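Local coordinates for protein phosphatase (PDB 1NF2) that probably acts as a magnesium-dependent phosphatase of the haloacid dehalogenase (HAD) family, with an unusual substrate-binding domain, at residues G67-L72 with I78-I83. Numbering follows the deposited sequence.
Sequences GAIVYL and ILNEKI
Val70 meets Leu79 and Ile78 at once, one methyl turned to each. Its CG2 rests on Leu79 CD2 at 3.5 Å, and Val70 CB lies 3.6 Å from Leu79 CB. Val70 CG1, anti to the backbone N (chi1 176°), is the methyl that meets Ile78 CD1, an atom of doubtful place because it comes too close to Val70 O. Ile78 holds CG1 between its own N and carbonyl carbon (chi1 59°), which together with its second torsion turns CD1 toward Val70 and Leu72, with Leu72 CG 3.7 Å from Ile78 CD1. Segments 67-72 and 78-83 lie on the antiparallel arms of a beta hairpin, strands 69-72 and 76-80, at one margin of the large sheet of the HAD domain, the latter strand outermost. A classic bulge interrupts the pairing, since Ile78 and Leu79 both face Val70: Ile78 N bonds to Val70 O, and Leu79 N makes a weak bond to the same oxygen, though its place is less sure. In return, Val70 N donates to Leu79 O at 3.1 Å, an oxygen that also receives a CA-H contact from Ile69. Helix 191-202 covers Val70 and Leu72 through Ala194 and Leu198. On the other face Ile69 and Asn80 lie side by side, Asn80 ND2 standing 3.9 Å from Ile69 CG1, while Leu45 of helix 45-55 packs on Ile69. Past Asn80, where the chain leads on to the six-stranded sheet domain, pairing gives way to loop, yet Glu81 N still binds Ala68 O at 2.8 Å, nearly straight at 168°.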
ATOM      1  N   GLY A  67       0.051   1.159   4.801  1.00 19.80           N
ATOM      2  CA  GLY A  67       0.070   1.244   6.252  1.00 19.69           C
ATOM      3  C   GLY A  67      -1.103   1.902   6.955  1.00 19.49           C
ATOM      4  O   GLY A  67      -1.245   1.741   8.175  1.00 19.31           O
ATOM      5  N   ALA A  68      -1.944   2.624   6.214  1.00 27.99           N
ATOM      6  CA  ALA A  68      -3.088   3.313   6.808  1.00 29.68           C
ATOM      7  C   ALA A  68      -4.198   2.343   7.200  1.00 32.09           C
ATOM      8  O   ALA A  68      -4.956   2.600   8.138  1.00 32.33           O
ATOM      9  CB  ALA A  68      -3.630   4.375   5.845  1.00 13.65           C
ATOM     10  N   ILE A  69      -4.302   1.232   6.481  1.00 20.77           N
ATOM     11  CA  ILE A  69      -5.317   0.242   6.799  1.00 21.26           C
ATOM     12  C   ILE A  69      -4.758  -1.136   7.125  1.00 22.13           C
ATOM     13  O   ILE A  69      -3.873  -1.643   6.430  1.00 22.96           O
ATOM     14  CB  ILE A  69      -6.334   0.100   5.647  1.00 27.86           C
ATOM     15  CG1 ILE A  69      -7.217   1.355   5.603  1.00 30.77           C
ATOM     16  CG2 ILE A  69      -7.185  -1.151   5.827  1.00 25.98           C
ATOM     17  CD1 ILE A  69      -8.394   1.261   4.668  1.00 34.05           C
ATOM     18  N   VAL A  70      -5.267  -1.720   8.208  1.00 23.89           N
ATOM     19  CA  VAL A  70      -4.892  -3.070   8.615  1.00 23.10           C
ATOM     20  C   VAL A  70      -6.216  -3.823   8.680  1.00 24.58           C
ATOM     21  O   VAL A  70      -7.131  -3.433   9.407  1.00 24.39           O
ATOM     22  CB  VAL A  70      -4.201  -3.109   9.999  1.00 21.48           C
ATOM     23  CG1 VAL A  70      -3.926  -4.557  10.407  1.00 21.29           C
ATOM     24  CG2 VAL A  70      -2.890  -2.343   9.947  1.00 19.04           C
ATOM     25  N   TYR A  71      -6.319  -4.890   7.897  1.00 24.55           N
ATOM     26  CA  TYR A  71      -7.536  -5.683   7.833  1.00 24.73           C
ATOM     27  C   TYR A  71      -7.334  -7.149   8.213  1.00 26.48           C
ATOM     28  O   TYR A  71      -6.317  -7.755   7.875  1.00 26.28           O
ATOM     29  CB  TYR A  71      -8.103  -5.569   6.416  1.00 24.13           C
ATOM     30  CG  TYR A  71      -9.033  -6.683   5.980  1.00 26.93           C
ATOM     31  CD1 TYR A  71      -8.535  -7.951   5.644  1.00 28.22           C
ATOM     32  CD2 TYR A  71     -10.407  -6.465   5.870  1.00 26.19           C
ATOM     33  CE1 TYR A  71      -9.381  -8.970   5.208  1.00 27.19           C
ATOM     34  CE2 TYR A  71     -11.264  -7.477   5.430  1.00 29.23           C
ATOM     35  CZ  TYR A  71     -10.743  -8.727   5.102  1.00 29.78           C
ATOM     36  OH  TYR A  71     -11.586  -9.721   4.661  1.00 30.51           O
ATOM     37  N   LEU A  72      -8.309  -7.704   8.928  1.00 31.02           N
ATOM     38  CA  LEU A  72      -8.299  -9.111   9.339  1.00 32.39           C
ATOM     39  C   LEU A  72      -9.548  -9.754   8.752  1.00 34.73           C
ATOM     40  O   LEU A  72     -10.652  -9.223   8.891  1.00 34.11           O
ATOM     41  CB  LEU A  72      -8.328  -9.260  10.869  1.00 23.48           C
ATOM     42  CG  LEU A  72      -7.031  -8.941  11.614  1.00 22.91           C
ATOM     43  CD1 LEU A  72      -7.186  -9.258  13.098  1.00 22.83           C
ATOM     44  CD2 LEU A  72      -5.898  -9.757  11.022  1.00 24.09           C
ATOM     45  N   ILE A  78      -9.138  -3.097  11.501  1.00 32.64           N
ATOM     46  CA  ILE A  78      -8.838  -2.849  12.909  1.00 31.61           C
ATOM     47  C   ILE A  78      -7.913  -1.646  13.090  1.00 31.11           C
ATOM     48  O   ILE A  78      -7.596  -1.256  14.211  1.00 31.17           O
ATOM     49  CB  ILE A  78      -8.212  -4.092  13.608  1.00 29.59           C
ATOM     50  CG1 ILE A  78      -6.904  -4.504  12.912  1.00 29.82           C
ATOM     51  CG2 ILE A  78      -9.242  -5.216  13.667  1.00 25.94           C
ATOM     52  CD1 ILE A  78      -7.070  -5.285  11.631  1.00 33.91           C
ATOM     53  N   LEU A  79      -7.465  -1.085  11.973  1.00 25.88           N
ATOM     54  CA  LEU A  79      -6.631   0.112  11.972  1.00 25.65           C
ATOM     55  C   LEU A  79      -7.067   0.887  10.737  1.00 27.34           C
ATOM     56  O   LEU A  79      -7.004   0.372   9.608  1.00 26.10           O
ATOM     57  CB  LEU A  79      -5.143  -0.212  11.855  1.00 28.74           C
ATOM     58  CG  LEU A  79      -4.283   1.059  11.919  1.00 30.34           C
ATOM     59  CD1 LEU A  79      -4.400   1.673  13.319  1.00 31.16           C
ATOM     60  CD2 LEU A  79      -2.831   0.749  11.604  1.00 28.91           C
ATOM     61  N   ASN A  80      -7.521   2.116  10.951  1.00 29.04           N
ATOM     62  CA  ASN A  80      -7.985   2.942   9.850  1.00 29.61           C
ATOM     63  C   ASN A  80      -7.465   4.369  10.005  1.00 29.75           C
ATOM     64  O   ASN A  80      -8.158   5.242  10.527  1.00 32.37           O
ATOM     65  CB  ASN A  80      -9.512   2.922   9.817  1.00 27.02           C
ATOM     66  CG  ASN A  80     -10.080   3.554   8.564  1.00 30.05           C
ATOM     67  OD1 ASN A  80     -11.291   3.637   8.401  1.00 32.41           O
ATOM     68  ND2 ASN A  80      -9.207   4.002   7.673  1.00 32.22           N
ATOM     69  N   GLU A  81      -6.233   4.588   9.556  1.00 25.80           N
ATOM     70  CA  GLU A  81      -5.584   5.894   9.621  1.00 25.67           C
ATOM     71  C   GLU A  81      -6.110   6.802   8.511  1.00 25.88           C
ATOM     72  O   GLU A  81      -6.196   6.386   7.353  1.00 23.94           O
ATOM     73  CB  GLU A  81      -4.072   5.734   9.462  1.00 25.63           C
ATOM     74  CG  GLU A  81      -3.381   4.970  10.589  1.00 29.24           C
ATOM     75  CD  GLU A  81      -3.171   5.803  11.850  1.00 30.62           C
ATOM     76  OE1 GLU A  81      -2.264   5.457  12.641  1.00 31.10           O
ATOM     77  OE2 GLU A  81      -3.910   6.794  12.055  1.00 28.91           O
ATOM     78  N   LYS A  82      -6.462   8.036   8.864  1.00 20.12           N
ATOM     79  CA  LYS A  82      -6.972   8.983   7.875  1.00 22.56           C
ATOM     80  C   LYS A  82      -6.584  10.425   8.175  1.00 23.15           C
ATOM     81  O   LYS A  82      -5.976  10.724   9.213  1.00 18.61           O
ATOM     82  CB  LYS A  82      -8.496   8.859   7.777  1.00 40.08           C
ATOM     83  CG  LYS A  82      -9.223   8.998   9.102  1.00 42.53           C
ATOM     84  CD  LYS A  82     -10.571   8.284   9.074  1.00 43.62           C
ATOM     85  CE  LYS A  82     -11.485   8.825   7.986  1.00 46.55           C
ATOM     86  NZ  LYS A  82     -12.792   8.102   7.935  1.00 49.30           N
ATOM     87  N   ILE A  83      -6.883  11.317   7.237  1.00 28.25           N
ATOM     88  CA  ILE A  83      -6.600  12.726   7.457  1.00 32.18           C
ATOM     89  C   ILE A  83      -7.787  13.241   8.276  1.00 34.45           C
ATOM     90  O   ILE A  83      -8.944  13.111   7.862  1.00 34.91           O
ATOM     91  CB  ILE A  83      -6.502  13.516   6.128  1.00 35.99           C
ATOM     92  CG1 ILE A  83      -5.234  13.127   5.369  1.00 37.23           C
ATOM     93  CG2 ILE A  83      -6.463  15.006   6.412  1.00 35.98           C
ATOM     94  CD1 ILE A  83      -5.493  12.461   4.037  1.00 40.48           C
TER